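Local structure of ATP-dependent kinase YFH7 (Saccharomyces cerevisiae, 2GA8) at residues Q157-D162 with Y254-F259; T130-R135 with T189-N194; E20-V25 with T287-V292; V73-S78 with C199-K204. The protein acts as an ATP-dependent kinase that could take part in assembly of the endoplasmic reticulum membrane. One frame throughout, in Å; residues are numbered along the deposited sequence.

Contact 1. Residues Q157-D162 with Y254-F259; sequences QIVPMD and YCISKF
Strand 156-160, an outermost strand of the five-stranded parallel sheet, meets the end of strand 248-256 of the mixed sheet through Q157, V159, P160, Y254 and I256. The Q157 side chain makes the polar link. CG lies anti to the backbone N (chi1 179°), and the bend at chi2 folds the amide over its own backbone. There OE1 accepts from I158 N (2.8 Å) on a lone pair in the carbonyl plane, while NE2 donates to C255 O (3.2 Å) in a nearly straight bond, 170° at the hydrogen. With both ends engaged, the amide is fixed in its rotation. P160 covers one face of the Y254 ring: CD sits 3.6 Å from the ring centroid, 17° off the normal, a CH-pi contact. I158 CG1 approaches Y254 CE1 at 4.1 Å, and the buried I158 O, which has no partner in the model, lies oblique to the same ring. Without the ring, as with an alanine at Y254, P160 CD would probably lose the face it packs on and a gap would open beside I158 CG1. Farther along, V159 CG2 packs on I256 CD1 (3.6 Å), and L198 and L202 of helix 192-206 complete this apolar cluster. The strand order 2-3-1-4-5 of the parallel sheet is that of P-loop kinases; here the corner at the end of strand 248-256 packs beside its outermost strand 156-160.

Contact 2. Residues T130-R135 with T189-N194; sequences TANAIR and TFDSNN
N132 and D191 bring their CA atoms to 7.1 Å, where the turn leading into strand 134-136 faces the start of helix 192-206. D191 is the N-cap of that helix and the centre of an inverse gamma turn. With CG anti to the backbone N (chi1 -171°), its carboxylate folds over the first turn, and OD1 accepts from N194 N at 3.0 Å, the donor standing well above the carboxylate plane. OD2 takes a hydrogen bond from G128 N. Across the contact the N132 amide lies obliquely over the D191 side chain, its plane 77° from that of the carboxylate, and OD1 of N132 rests 3.7 Å from CB of D191. This is packing of a polar group against a methylene; ND2 of N132 instead bonds to G163 O and H165 O. I134 and N194 lie alongside one another, pointing opposite ways, with I134 CD1 3.4 Å from the backbone O of N194. The N194 amide lies close to N132 O, but its orientation in the model is doubtful. All five touching residues are buried, so polar groups are packed together in the interior. N132 ND2 and the D191 carboxylate find their partners within or beyond their own segments: the carboxylate is held by two backbone N-H groups at a helix start, a setting that would probably favour its negative charge.

Contact 3. Residues E20-V25 with T287-V292; sequences EDNYRV and TGALLV
N22 reaches across to T287 and A289, and its side chain meets them atom by atom. CB touches the A289 methyl at 3.9 Å, and CG comes closer, 3.5 Å from A289 CB. From there the amide divides its work: OD1 lies beside the same methyl and accepts from R18 NE, while ND2 donates to T287 O at 2.7 Å. That bond arrives 41° above the carbonyl plane of T287, and ND2 has a second partner in S206 OG. A leucine in place of N22 would probably leave T287 O without this donor and R18 NE without this acceptor. The receiving turn is braced internally. T287 OG1, set between backbone N and carbonyl carbon (chi1 61°), accepts from A289 N at 3.1 Å in an ST turn; it also bonds to L284 O. One water donates both to this OG1 and to R24 O (2.8 Å), tying the two segments a second time. At the far end V25 CG1 packs on A289 CB at 3.9 Å, and V25 CA makes a CA-H...O contact with A289 O. Beyond this point strands 25-30 and 290-296 run as neighbouring parallel strands, A289 and L291 both bonding to C26. Helix 4-17 lies on V25 through L15, helix 192-206 packs against T287 through A203 and S206, and helix 275-285 covers L290.

Contact 4. Residues V73-S78 with C199-K204; sequences VNLVDS and CKILAK. With SO4 (sulfate ion), chain I.
K204 NZ is gripped by two oxygens of the opposing loop: N74 O, which accepts its hydrogen bond, and D77 OD2, which forms a salt bridge at 2.9 Å. The ammonium comes almost straight onto the N74 carbonyl, with 173° at the oxygen, although the modelled separation of NZ and N74 O, 2.5 Å, is so short that its exact value is doubtful. Together the two oxygens probably steady the tip of this long side chain, and the carboxylate is likely to offset its charge. K204 gets there fully extended, CG anti to the backbone N (chi1 -175°), while D77 turns CG between its own N and carbonyl carbon (chi1 54°). A water bonded to S78 OG at 2.7 Å adds only a weak bond to K204 NZ. One turn earlier, K200 NZ donates to sulfate O2 at 2.8 Å; K279 holds the same ion, which probably comes from the crystallisation liquor. Beneath the polar groups the contact is apolar. L75 crosses I201 at about a right angle, CD1 to CG2 at 3.7 Å, and L75 CD2 lies 4.1 Å from K204 CG. V76 CG1 touches I201 CD1 more loosely at 4.1 Å. I136 and I237, from two strands of the mixed sheet, back both L75 and I201. With an apolar layer inside and a lysine-carboxylate bridge on the outer side, this is a loop-on-helix contact, in which the connection between strands 65-66 and 80-81 closes over helix 192-206, away from the ATP site.

How the contacts relate
Contacts 2 and 3 are buried, contact 1 is partly buried near the middle of the chain, and contact 4 reaches the surface. Contacts 1 and 3 both involve the parallel sheet, the first at its outermost strand and the second at two neighbouring strands. Helix 192-206 joins the set: contact 2 uses its start and contact 4 its later turns, while L202 packs on I256 of contact 1 and A203 on T287 of contact 3. Chemistry follows place. Neutral amides and backbone groups do the polar work in contacts 1 and 3, a capping carboxylate serves the interior of contact 2, and the salt bridge belongs to the solvent-exposed side of contact 4.

Contact 1. Residues Q157-D162 with Y254-F259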
loop_
_atom_site.group_PDB
_atom_site.type_symbol
_atom_site.label_atom_id
_atom_site.label_comp_id
_atom_site.label_asym_id
_atom_site.label_seq_id
_atom_site.Cartn_x
_atom_site.Cartn_y
_atom_site.Cartn_z
ATOM N N GLN A 157 -10.197 -2.150 -1.976
ATOM C CA GLN A 157 -9.032 -2.999 -2.170
ATOM C C GLN A 157 -7.976 -2.578 -1.161
ATOM O O GLN A 157 -7.971 -1.438 -0.711
ATOM C CB GLN A 157 -8.487 -2.828 -3.592
ATOM C CG GLN A 157 -7.246 -3.652 -3.912
ATOM C CD GLN A 157 -7.448 -5.144 -3.705
ATOM O OE1 GLN A 157 -7.552 -5.623 -2.572
ATOM N NE2 GLN A 157 -7.507 -5.887 -4.806
ATOM N N ILE A 158 -7.102 -3.504 -0.790
ATOM C CA ILE A 158 -6.038 -3.191 0.154
ATOM C C ILE A 158 -4.705 -3.125 -0.571
ATOM O O ILE A 158 -4.495 -3.793 -1.584
ATOM C CB ILE A 158 -5.913 -4.262 1.269
ATOM C CG1 ILE A 158 -5.720 -5.646 0.643
ATOM C CG2 ILE A 158 -7.153 -4.240 2.168
ATOM C CD1 ILE A 158 -5.461 -6.746 1.662
ATOM N N VAL A 159 -3.808 -2.296 -0.054
ATOM C CA VAL A 159 -2.473 -2.180 -0.621
ATOM C C VAL A 159 -1.500 -2.391 0.531
ATOM O O VAL A 159 -1.264 -1.487 1.331
ATOM C CB VAL A 159 -2.202 -0.785 -1.242
ATOM C CG1 VAL A 159 -0.720 -0.659 -1.606
ATOM C CG2 VAL A 159 -3.055 -0.588 -2.482
ATOM N N PRO A 160 -0.976 -3.614 0.670
ATOM C CA PRO A 160 -0.027 -3.858 1.757
ATOM C C PRO A 160 1.320 -3.285 1.330
ATOM O O PRO A 160 1.683 -3.337 0.153
ATOM C CB PRO A 160 0.011 -5.384 1.853
ATOM C CG PRO A 160 -1.327 -5.808 1.281
ATOM C CD PRO A 160 -1.447 -4.883 0.096
ATOM N N MET A 161 2.059 -2.737 2.283
ATOM C CA MET A 161 3.365 -2.161 1.987
ATOM C C MET A 161 4.386 -3.283 1.746
ATOM O O MET A 161 5.423 -3.076 1.121
ATOM C CB MET A 161 3.797 -1.292 3.169
ATOM C CG MET A 161 4.911 -0.320 2.891
ATOM S SD MET A 161 5.293 0.600 4.398
ATOM C CE MET A 161 6.500 -0.423 5.079
ATOM N N ASP A 162 4.062 -4.477 2.235
ATOM C CA ASP A 162 4.922 -5.657 2.123
ATOM C C ASP A 162 5.443 -5.986 0.728
ATOM O O ASP A 162 6.565 -6.471 0.579
ATOM C CB ASP A 162 4.183 -6.881 2.666
ATOM C CG ASP A 162 3.794 -6.724 4.114
ATOM O OD1 ASP A 162 4.668 -6.890 4.993
ATOM O OD2 ASP A 162 2.614 -6.416 4.373
ATOM N N TYR A 254 -2.260 -7.555 -6.158
ATOM C CA TYR A 254 -3.425 -6.740 -5.873
ATOM C C TYR A 254 -3.739 -5.865 -7.074
ATOM O O TYR A 254 -2.858 -5.197 -7.610
ATOM C CB TYR A 254 -3.167 -5.869 -4.642
ATOM C CG TYR A 254 -2.709 -6.662 -3.441
ATOM C CD1 TYR A 254 -3.627 -7.314 -2.619
ATOM C CD2 TYR A 254 -1.350 -6.798 -3.152
ATOM C CE1 TYR A 254 -3.200 -8.084 -1.537
ATOM C CE2 TYR A 254 -0.916 -7.563 -2.083
ATOM C CZ TYR A 254 -1.844 -8.204 -1.279
ATOM O OH TYR A 254 -1.412 -8.966 -0.219
ATOM N N CYS A 255 -4.991 -5.895 -7.511
ATOM C CA CYS A 255 -5.401 -5.077 -8.636
ATOM C C CYS A 255 -6.322 -3.961 -8.182
ATOM O O CYS A 255 -7.312 -4.201 -7.488
ATOM C CB CYS A 255 -6.144 -5.899 -9.687
ATOM S SG CYS A 255 -6.802 -4.842 -11.013
ATOM N N ILE A 256 -5.980 -2.739 -8.565
ATOM C CA ILE A 256 -6.798 -1.581 -8.250
ATOM C C ILE A 256 -7.371 -1.183 -9.603
ATOM O O ILE A 256 -6.642 -0.705 -10.473
ATOM C CB ILE A 256 -5.950 -0.427 -7.684
ATOM C CG1 ILE A 256 -5.312 -0.861 -6.364
ATOM C CG2 ILE A 256 -6.813 0.807 -7.478
ATOM C CD1 ILE A 256 -4.293 0.120 -5.828
ATOM N N SER A 257 -8.672 -1.393 -9.781
ATOM C CA SER A 257 -9.330 -1.092 -11.053
ATOM C C SER A 257 -10.239 0.125 -10.992
ATOM O O SER A 257 -10.333 0.800 -9.966
ATOM C CB SER A 257 -10.174 -2.288 -11.497
ATOM O OG SER A 257 -11.336 -2.391 -10.685
ATOM N N LYS A 258 -10.927 0.387 -12.099
ATOM C CA LYS A 258 -11.855 1.508 -12.162
ATOM C C LYS A 258 -12.952 1.327 -11.110
ATOM O O LYS A 258 -13.578 2.295 -10.686
ATOM C CB LYS A 258 -12.497 1.603 -13.552
ATOM C CG LYS A 258 -13.322 0.374 -13.947
ATOM C CD LYS A 258 -14.057 0.572 -15.277
ATOM C CE LYS A 258 -13.089 0.739 -16.443
ATOM N NZ LYS A 258 -12.246 -0.469 -16.666
ATOM N N PHE A 259 -13.176 0.090 -10.679
ATOM C CA PHE A 259 -14.219 -0.170 -9.688
ATOM C C PHE A 259 -13.770 0.091 -8.262
ATOM O O PHE A 259 -14.598 0.221 -7.362
ATOM C CB PHE A 259 -14.727 -1.605 -9.825
ATOM C CG PHE A 259 -15.390 -1.874 -11.140
ATOM C CD1 PHE A 259 -16.586 -1.246 -11.467
ATOM C CD2 PHE A 259 -14.793 -2.710 -12.076
ATOM C CE1 PHE A 259 -17.179 -1.442 -12.711
ATOM C CE2 PHE A 259 -15.374 -2.912 -13.320
ATOM C CZ PHE A 259 -16.570 -2.275 -13.638
#

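Contact 2. Residues T130-R135 with T189-N194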
loop_
_atom_site.group_PDB
_atom_site.type_symbol
_atom_site.label_atom_id
_atom_site.label_comp_id
_atom_site.label_asym_id
_atom_site.label_seq_id
_atom_site.Cartn_x
_atom_site.Cartn_y
_atom_site.Cartn_z
ATOM N N THR A 130 12.508 -4.791 -10.962
ATOM C CA THR A 130 11.262 -5.444 -11.347
ATOM C C THR A 130 10.490 -6.137 -10.231
ATOM O O THR A 130 9.274 -6.299 -10.332
ATOM C CB THR A 130 11.498 -6.465 -12.477
ATOM O OG1 THR A 130 12.403 -7.476 -12.025
ATOM C CG2 THR A 130 12.080 -5.773 -13.695
ATOM N N ALA A 131 11.182 -6.543 -9.171
ATOM C CA ALA A 131 10.527 -7.233 -8.061
ATOM C C ALA A 131 9.458 -6.387 -7.370
ATOM O O ALA A 131 8.513 -6.925 -6.798
ATOM C CB ALA A 131 11.565 -7.692 -7.043
ATOM N N ASN A 132 9.607 -5.066 -7.413
ATOM C CA ASN A 132 8.629 -4.180 -6.782
ATOM C C ASN A 132 7.898 -3.352 -7.832
ATOM O O ASN A 132 7.338 -2.300 -7.529
ATOM C CB ASN A 132 9.326 -3.233 -5.800
ATOM C CG ASN A 132 10.165 -3.972 -4.777
ATOM O OD1 ASN A 132 11.363 -3.733 -4.655
ATOM N ND2 ASN A 132 9.535 -4.870 -4.033
ATOM N N ALA A 133 7.905 -3.828 -9.070
ATOM C CA ALA A 133 7.259 -3.105 -10.154
ATOM C C ALA A 133 5.754 -2.932 -9.985
ATOM O O ALA A 133 5.063 -3.806 -9.454
ATOM C CB ALA A 133 7.542 -3.806 -11.492
ATOM N N ILE A 134 5.272 -1.779 -10.435
ATOM C CA ILE A 134 3.850 -1.449 -10.444
ATOM C C ILE A 134 3.515 -1.620 -11.923
ATOM O O ILE A 134 4.293 -1.200 -12.779
ATOM C CB ILE A 134 3.602 0.022 -10.048
ATOM C CG1 ILE A 134 3.976 0.234 -8.579
ATOM C CG2 ILE A 134 2.142 0.399 -10.312
ATOM C CD1 ILE A 134 4.107 1.698 -8.192
ATOM N N ARG A 135 2.383 -2.246 -12.229
ATOM C CA ARG A 135 2.005 -2.453 -13.623
ATOM C C ARG A 135 0.674 -1.799 -13.938
ATOM O O ARG A 135 -0.284 -1.919 -13.179
ATOM C CB ARG A 135 1.948 -3.949 -13.943
ATOM C CG ARG A 135 3.312 -4.623 -13.886
ATOM C CD ARG A 135 3.264 -6.044 -14.427
ATOM N NE ARG A 135 4.604 -6.619 -14.523
ATOM C CZ ARG A 135 5.385 -6.873 -13.479
ATOM N NH1 ARG A 135 4.962 -6.608 -12.249
ATOM N NH2 ARG A 135 6.596 -7.381 -13.664
ATOM N N THR A 189 14.861 -0.908 3.886
ATOM C CA THR A 189 14.821 -2.185 3.170
ATOM C C THR A 189 13.566 -2.348 2.312
ATOM O O THR A 189 13.195 -3.461 1.947
ATOM C CB THR A 189 14.943 -3.402 4.136
ATOM O OG1 THR A 189 13.882 -3.380 5.095
ATOM C CG2 THR A 189 16.283 -3.378 4.852
ATOM N N PHE A 190 12.930 -1.226 1.984
ATOM C CA PHE A 190 11.727 -1.207 1.145
ATOM C C PHE A 190 11.989 -0.230 0.007
ATOM O O PHE A 190 12.734 0.742 0.181
ATOM C CB PHE A 190 10.518 -0.677 1.919
ATOM C CG PHE A 190 9.973 -1.621 2.940
ATOM C CD1 PHE A 190 8.921 -2.477 2.622
ATOM C CD2 PHE A 190 10.482 -1.631 4.235
ATOM C CE1 PHE A 190 8.381 -3.324 3.582
ATOM C CE2 PHE A 190 9.950 -2.474 5.204
ATOM C CZ PHE A 190 8.895 -3.322 4.881
ATOM N N ASP A 191 11.386 -0.479 -1.151
ATOM C CA ASP A 191 11.546 0.441 -2.272
ATOM C C ASP A 191 10.580 1.601 -1.994
ATOM O O ASP A 191 9.474 1.655 -2.542
ATOM C CB ASP A 191 11.176 -0.238 -3.597
ATOM C CG ASP A 191 11.537 0.609 -4.803
ATOM O OD1 ASP A 191 11.733 1.831 -4.639
ATOM O OD2 ASP A 191 11.616 0.061 -5.916
ATOM N N SER A 192 10.995 2.519 -1.126
ATOM C CA SER A 192 10.164 3.666 -0.775
ATOM C C SER A 192 9.897 4.547 -1.990
ATOM O O SER A 192 8.857 5.209 -2.062
ATOM C CB SER A 192 10.836 4.502 0.322
ATOM O OG SER A 192 12.073 5.017 -0.124
ATOM N N ASN A 193 10.843 4.551 -2.931
ATOM C CA ASN A 193 10.739 5.334 -4.164
ATOM C C ASN A 193 9.486 4.929 -4.943
ATOM O O ASN A 193 8.671 5.772 -5.333
ATOM C CB ASN A 193 11.945 5.073 -5.090
ATOM C CG ASN A 193 13.294 5.203 -4.388
ATOM O OD1 ASN A 193 13.433 4.894 -3.211
ATOM N ND2 ASN A 193 14.308 5.629 -5.138
ATOM N N ASN A 194 9.352 3.630 -5.186
ATOM C CA ASN A 194 8.215 3.138 -5.949
ATOM C C ASN A 194 6.910 3.153 -5.162
ATOM O O ASN A 194 5.836 3.260 -5.753
ATOM C CB ASN A 194 8.494 1.733 -6.505
ATOM C CG ASN A 194 8.066 1.590 -7.957
ATOM O OD1 ASN A 194 7.726 0.499 -8.420
ATOM N ND2 ASN A 194 8.090 2.696 -8.687
#

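Contact 3. Residues E20-V25 with T287-V292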
loop_
_atom_site.group_PDB
_atom_site.type_symbol
_atom_site.label_atom_id
_atom_site.label_comp_id
_atom_site.label_asym_id
_atom_site.label_seq_id
_atom_site.Cartn_x
_atom_site.Cartn_y
_atom_site.Cartn_z
ATOM N N GLU A 20 -18.159 13.995 -5.415
ATOM C CA GLU A 20 -18.062 14.855 -6.588
ATOM C C GLU A 20 -16.674 15.466 -6.754
ATOM O O GLU A 20 -16.387 16.091 -7.773
ATOM C CB GLU A 20 -19.103 15.980 -6.505
ATOM C CG GLU A 20 -20.545 15.516 -6.676
ATOM C CD GLU A 20 -21.554 16.626 -6.436
ATOM O OE1 GLU A 20 -21.461 17.680 -7.102
ATOM O OE2 GLU A 20 -22.444 16.444 -5.578
ATOM N N ASP A 21 -15.813 15.271 -5.760
ATOM C CA ASP A 21 -14.468 15.839 -5.784
ATOM C C ASP A 21 -13.335 14.837 -5.955
ATOM O O ASP A 21 -12.249 15.192 -6.420
ATOM C CB ASP A 21 -14.219 16.627 -4.497
ATOM C CG ASP A 21 -15.207 17.757 -4.306
ATOM O OD1 ASP A 21 -15.265 18.644 -5.181
ATOM O OD2 ASP A 21 -15.925 17.757 -3.283
ATOM N N ASN A 22 -13.575 13.589 -5.572
ATOM C CA ASN A 22 -12.534 12.570 -5.669
ATOM C C ASN A 22 -13.091 11.263 -6.191
ATOM O O ASN A 22 -14.138 10.802 -5.737
ATOM C CB ASN A 22 -11.900 12.312 -4.296
ATOM C CG ASN A 22 -11.196 13.534 -3.732
ATOM O OD1 ASN A 22 -11.795 14.347 -3.023
ATOM N ND2 ASN A 22 -9.915 13.667 -4.047
ATOM N N TYR A 23 -12.378 10.660 -7.133
ATOM C CA TYR A 23 -12.810 9.393 -7.702
ATOM C C TYR A 23 -12.698 8.281 -6.665
ATOM O O TYR A 23 -13.493 7.339 -6.646
ATOM C CB TYR A 23 -11.958 9.021 -8.910
ATOM C CG TYR A 23 -12.519 7.830 -9.647
ATOM C CD1 TYR A 23 -13.687 7.948 -10.396
ATOM C CD2 TYR A 23 -11.909 6.579 -9.564
ATOM C CE1 TYR A 23 -14.233 6.857 -11.041
ATOM C CE2 TYR A 23 -12.453 5.472 -10.209
ATOM C CZ TYR A 23 -13.616 5.623 -10.946
ATOM O OH TYR A 23 -14.156 4.542 -11.591
ATOM N N ARG A 24 -11.688 8.380 -5.810
ATOM C CA ARG A 24 -11.501 7.379 -4.777
ATOM C C ARG A 24 -10.979 7.993 -3.491
ATOM O O ARG A 24 -10.381 9.070 -3.495
ATOM C CB ARG A 24 -10.562 6.265 -5.276
ATOM C CG ARG A 24 -9.390 6.749 -6.110
ATOM C CD ARG A 24 -8.450 5.619 -6.527
ATOM N NE ARG A 24 -9.109 4.568 -7.299
ATOM C CZ ARG A 24 -8.581 3.971 -8.364
ATOM N NH1 ARG A 24 -7.381 4.319 -8.806
ATOM N NH2 ARG A 24 -9.243 3.000 -8.976
ATOM N N VAL A 25 -11.245 7.325 -2.377
ATOM C CA VAL A 25 -10.773 7.816 -1.096
ATOM C C VAL A 25 -9.709 6.847 -0.613
ATOM O O VAL A 25 -9.753 5.660 -0.924
ATOM C CB VAL A 25 -11.914 7.905 -0.070
ATOM C CG1 VAL A 25 -12.976 8.882 -0.570
ATOM C CG2 VAL A 25 -12.511 6.539 0.166
ATOM N N THR A 287 -5.148 15.032 -1.571
ATOM C CA THR A 287 -6.285 14.700 -2.428
ATOM C C THR A 287 -7.554 15.224 -1.770
ATOM O O THR A 287 -8.570 15.428 -2.432
ATOM C CB THR A 287 -6.464 13.172 -2.611
ATOM O OG1 THR A 287 -6.707 12.559 -1.338
ATOM C CG2 THR A 287 -5.233 12.557 -3.249
ATOM N N GLY A 288 -7.485 15.445 -0.460
ATOM C CA GLY A 288 -8.649 15.914 0.269
ATOM C C GLY A 288 -9.588 14.756 0.575
ATOM O O GLY A 288 -10.725 14.952 1.017
ATOM N N ALA A 289 -9.113 13.538 0.337
ATOM C CA ALA A 289 -9.923 12.348 0.584
ATOM C C ALA A 289 -9.088 11.263 1.251
ATOM O O ALA A 289 -8.897 10.186 0.694
ATOM C CB ALA A 289 -10.506 11.832 -0.732
ATOM N N LEU A 290 -8.605 11.561 2.454
ATOM C CA LEU A 290 -7.782 10.627 3.210
ATOM C C LEU A 290 -8.203 10.481 4.670
ATOM O O LEU A 290 -8.490 11.466 5.345
ATOM C CB LEU A 290 -6.322 11.088 3.182
ATOM C CG LEU A 290 -5.350 10.298 4.068
ATOM C CD1 LEU A 290 -5.112 8.929 3.447
ATOM C CD2 LEU A 290 -4.036 11.052 4.210
ATOM N N LEU A 291 -8.240 9.238 5.142
ATOM C CA LEU A 291 -8.529 8.944 6.540
ATOM C C LEU A 291 -7.235 8.293 7.013
ATOM O O LEU A 291 -6.654 7.483 6.290
ATOM C CB LEU A 291 -9.704 7.975 6.684
ATOM C CG LEU A 291 -11.073 8.660 6.578
ATOM C CD1 LEU A 291 -12.180 7.635 6.749
ATOM C CD2 LEU A 291 -11.177 9.749 7.643
ATOM N N VAL A 292 -6.775 8.668 8.201
ATOM C CA VAL A 292 -5.529 8.144 8.753
ATOM C C VAL A 292 -5.718 7.521 10.133
ATOM O O VAL A 292 -6.251 8.159 11.039
ATOM C CB VAL A 292 -4.476 9.266 8.863
ATOM C CG1 VAL A 292 -3.155 8.704 9.382
ATOM C CG2 VAL A 292 -4.282 9.929 7.498
HETATM O O HOH W 1 -7.887 9.886 -2.425
#

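Contact 4. Residues V73-S78 with C199-K204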
loop_
_atom_site.group_PDB
_atom_site.type_symbol
_atom_site.label_atom_id
_atom_site.label_comp_id
_atom_site.label_asym_id
_atom_site.label_seq_id
_atom_site.Cartn_x
_atom_site.Cartn_y
_atom_site.Cartn_z
ATOM N N VAL A 73 -6.688 8.062 -18.496
ATOM C CA VAL A 73 -5.868 8.948 -17.679
ATOM C C VAL A 73 -4.425 8.478 -17.840
ATOM O O VAL A 73 -4.144 7.285 -17.710
ATOM C CB VAL A 73 -6.257 8.864 -16.182
ATOM C CG1 VAL A 73 -5.320 9.724 -15.345
ATOM C CG2 VAL A 73 -7.696 9.320 -15.994
ATOM N N ASN A 74 -3.518 9.399 -18.150
ATOM C CA ASN A 74 -2.111 9.040 -18.310
ATOM C C ASN A 74 -1.497 9.127 -16.921
ATOM O O ASN A 74 -1.377 10.210 -16.355
ATOM C CB ASN A 74 -1.405 10.012 -19.258
ATOM C CG ASN A 74 -0.068 9.483 -19.738
ATOM O OD1 ASN A 74 0.757 9.037 -18.940
ATOM N ND2 ASN A 74 0.155 9.534 -21.046
ATOM N N LEU A 75 -1.107 7.986 -16.370
ATOM C CA LEU A 75 -0.568 7.973 -15.021
ATOM C C LEU A 75 0.934 8.128 -14.877
ATOM O O LEU A 75 1.407 8.596 -13.842
ATOM C CB LEU A 75 -1.024 6.698 -14.311
ATOM C CG LEU A 75 -2.547 6.567 -14.251
ATOM C CD1 LEU A 75 -2.930 5.236 -13.645
ATOM C CD2 LEU A 75 -3.122 7.724 -13.450
ATOM N N VAL A 76 1.687 7.762 -15.906
ATOM C CA VAL A 76 3.136 7.858 -15.814
ATOM C C VAL A 76 3.808 8.668 -16.914
ATOM O O VAL A 76 4.940 8.380 -17.302
ATOM C CB VAL A 76 3.767 6.452 -15.763
ATOM C CG1 VAL A 76 3.331 5.743 -14.490
ATOM C CG2 VAL A 76 3.349 5.646 -16.984
ATOM N N ASP A 77 3.114 9.688 -17.408
ATOM C CA ASP A 77 3.662 10.547 -18.449
ATOM C C ASP A 77 4.809 11.390 -17.885
ATOM O O ASP A 77 5.720 11.779 -18.612
ATOM C CB ASP A 77 2.567 11.463 -19.000
ATOM C CG ASP A 77 1.873 12.260 -17.910
ATOM O OD1 ASP A 77 2.553 13.055 -17.226
ATOM O OD2 ASP A 77 0.648 12.090 -17.734
ATOM N N SER A 78 4.756 11.661 -16.584
ATOM C CA SER A 78 5.775 12.464 -15.909
ATOM C C SER A 78 7.078 11.694 -15.688
ATOM O O SER A 78 8.096 12.279 -15.318
ATOM C CB SER A 78 5.248 12.951 -14.555
ATOM O OG SER A 78 4.051 13.692 -14.702
ATOM N N CYS A 199 1.656 6.041 -4.662
ATOM C CA CYS A 199 0.812 7.051 -4.028
ATOM C C CYS A 199 0.530 8.224 -4.961
ATOM O O CYS A 199 -0.567 8.764 -4.946
ATOM C CB CYS A 199 1.435 7.545 -2.726
ATOM S SG CYS A 199 1.478 6.269 -1.454
ATOM N N LYS A 200 1.507 8.602 -5.786
ATOM C CA LYS A 200 1.303 9.702 -6.735
ATOM C C LYS A 200 0.297 9.265 -7.805
ATOM O O LYS A 200 -0.522 10.056 -8.269
ATOM C CB LYS A 200 2.618 10.083 -7.416
ATOM C CG LYS A 200 3.660 10.682 -6.492
ATOM C CD LYS A 200 4.851 11.197 -7.298
ATOM C CE LYS A 200 5.838 11.942 -6.418
ATOM N NZ LYS A 200 6.963 12.493 -7.228
ATOM N N ILE A 201 0.385 8.001 -8.206
ATOM C CA ILE A 201 -0.520 7.447 -9.201
ATOM C C ILE A 201 -1.928 7.427 -8.619
ATOM O O ILE A 201 -2.892 7.816 -9.279
ATOM C CB ILE A 201 -0.088 6.011 -9.591
ATOM C CG1 ILE A 201 1.181 6.078 -10.445
ATOM C CG2 ILE A 201 -1.217 5.292 -10.322
ATOM C CD1 ILE A 201 1.772 4.730 -10.784
ATOM N N LEU A 202 -2.047 6.982 -7.371
ATOM C CA LEU A 202 -3.352 6.942 -6.729
ATOM C C LEU A 202 -3.950 8.338 -6.576
ATOM O O LEU A 202 -5.145 8.541 -6.802
ATOM C CB LEU A 202 -3.251 6.270 -5.356
ATOM C CG LEU A 202 -2.922 4.777 -5.384
ATOM C CD1 LEU A 202 -2.785 4.256 -3.958
ATOM C CD2 LEU A 202 -4.028 4.028 -6.121
ATOM N N ALA A 203 -3.122 9.302 -6.190
ATOM C CA ALA A 203 -3.606 10.663 -6.017
ATOM C C ALA A 203 -4.082 11.220 -7.350
ATOM O O ALA A 203 -5.067 11.953 -7.408
ATOM C CB ALA A 203 -2.508 11.555 -5.431
ATOM N N LYS A 204 -3.382 10.868 -8.424
ATOM C CA LYS A 204 -3.769 11.349 -9.743
ATOM C C LYS A 204 -5.101 10.732 -10.160
ATOM O O LYS A 204 -5.929 11.406 -10.775
ATOM C CB LYS A 204 -2.687 11.020 -10.777
ATOM C CG LYS A 204 -2.977 11.601 -12.160
ATOM C CD LYS A 204 -1.743 11.587 -13.060
ATOM C CE LYS A 204 -2.038 12.280 -14.385
ATOM N NZ LYS A 204 -0.824 12.418 -15.236
HETATM S S SO4 I . 9.737 13.939 -5.272
HETATM O O1 SO4 I . 10.233 12.719 -4.604
HETATM O O2 SO4 I . 9.491 13.649 -6.698
HETATM O O3 SO4 I . 8.482 14.378 -4.634
HETATM O O4 SO4 I . 10.748 15.010 -5.155
HETATM O O HOH W 2 1.731 13.553 -13.329
#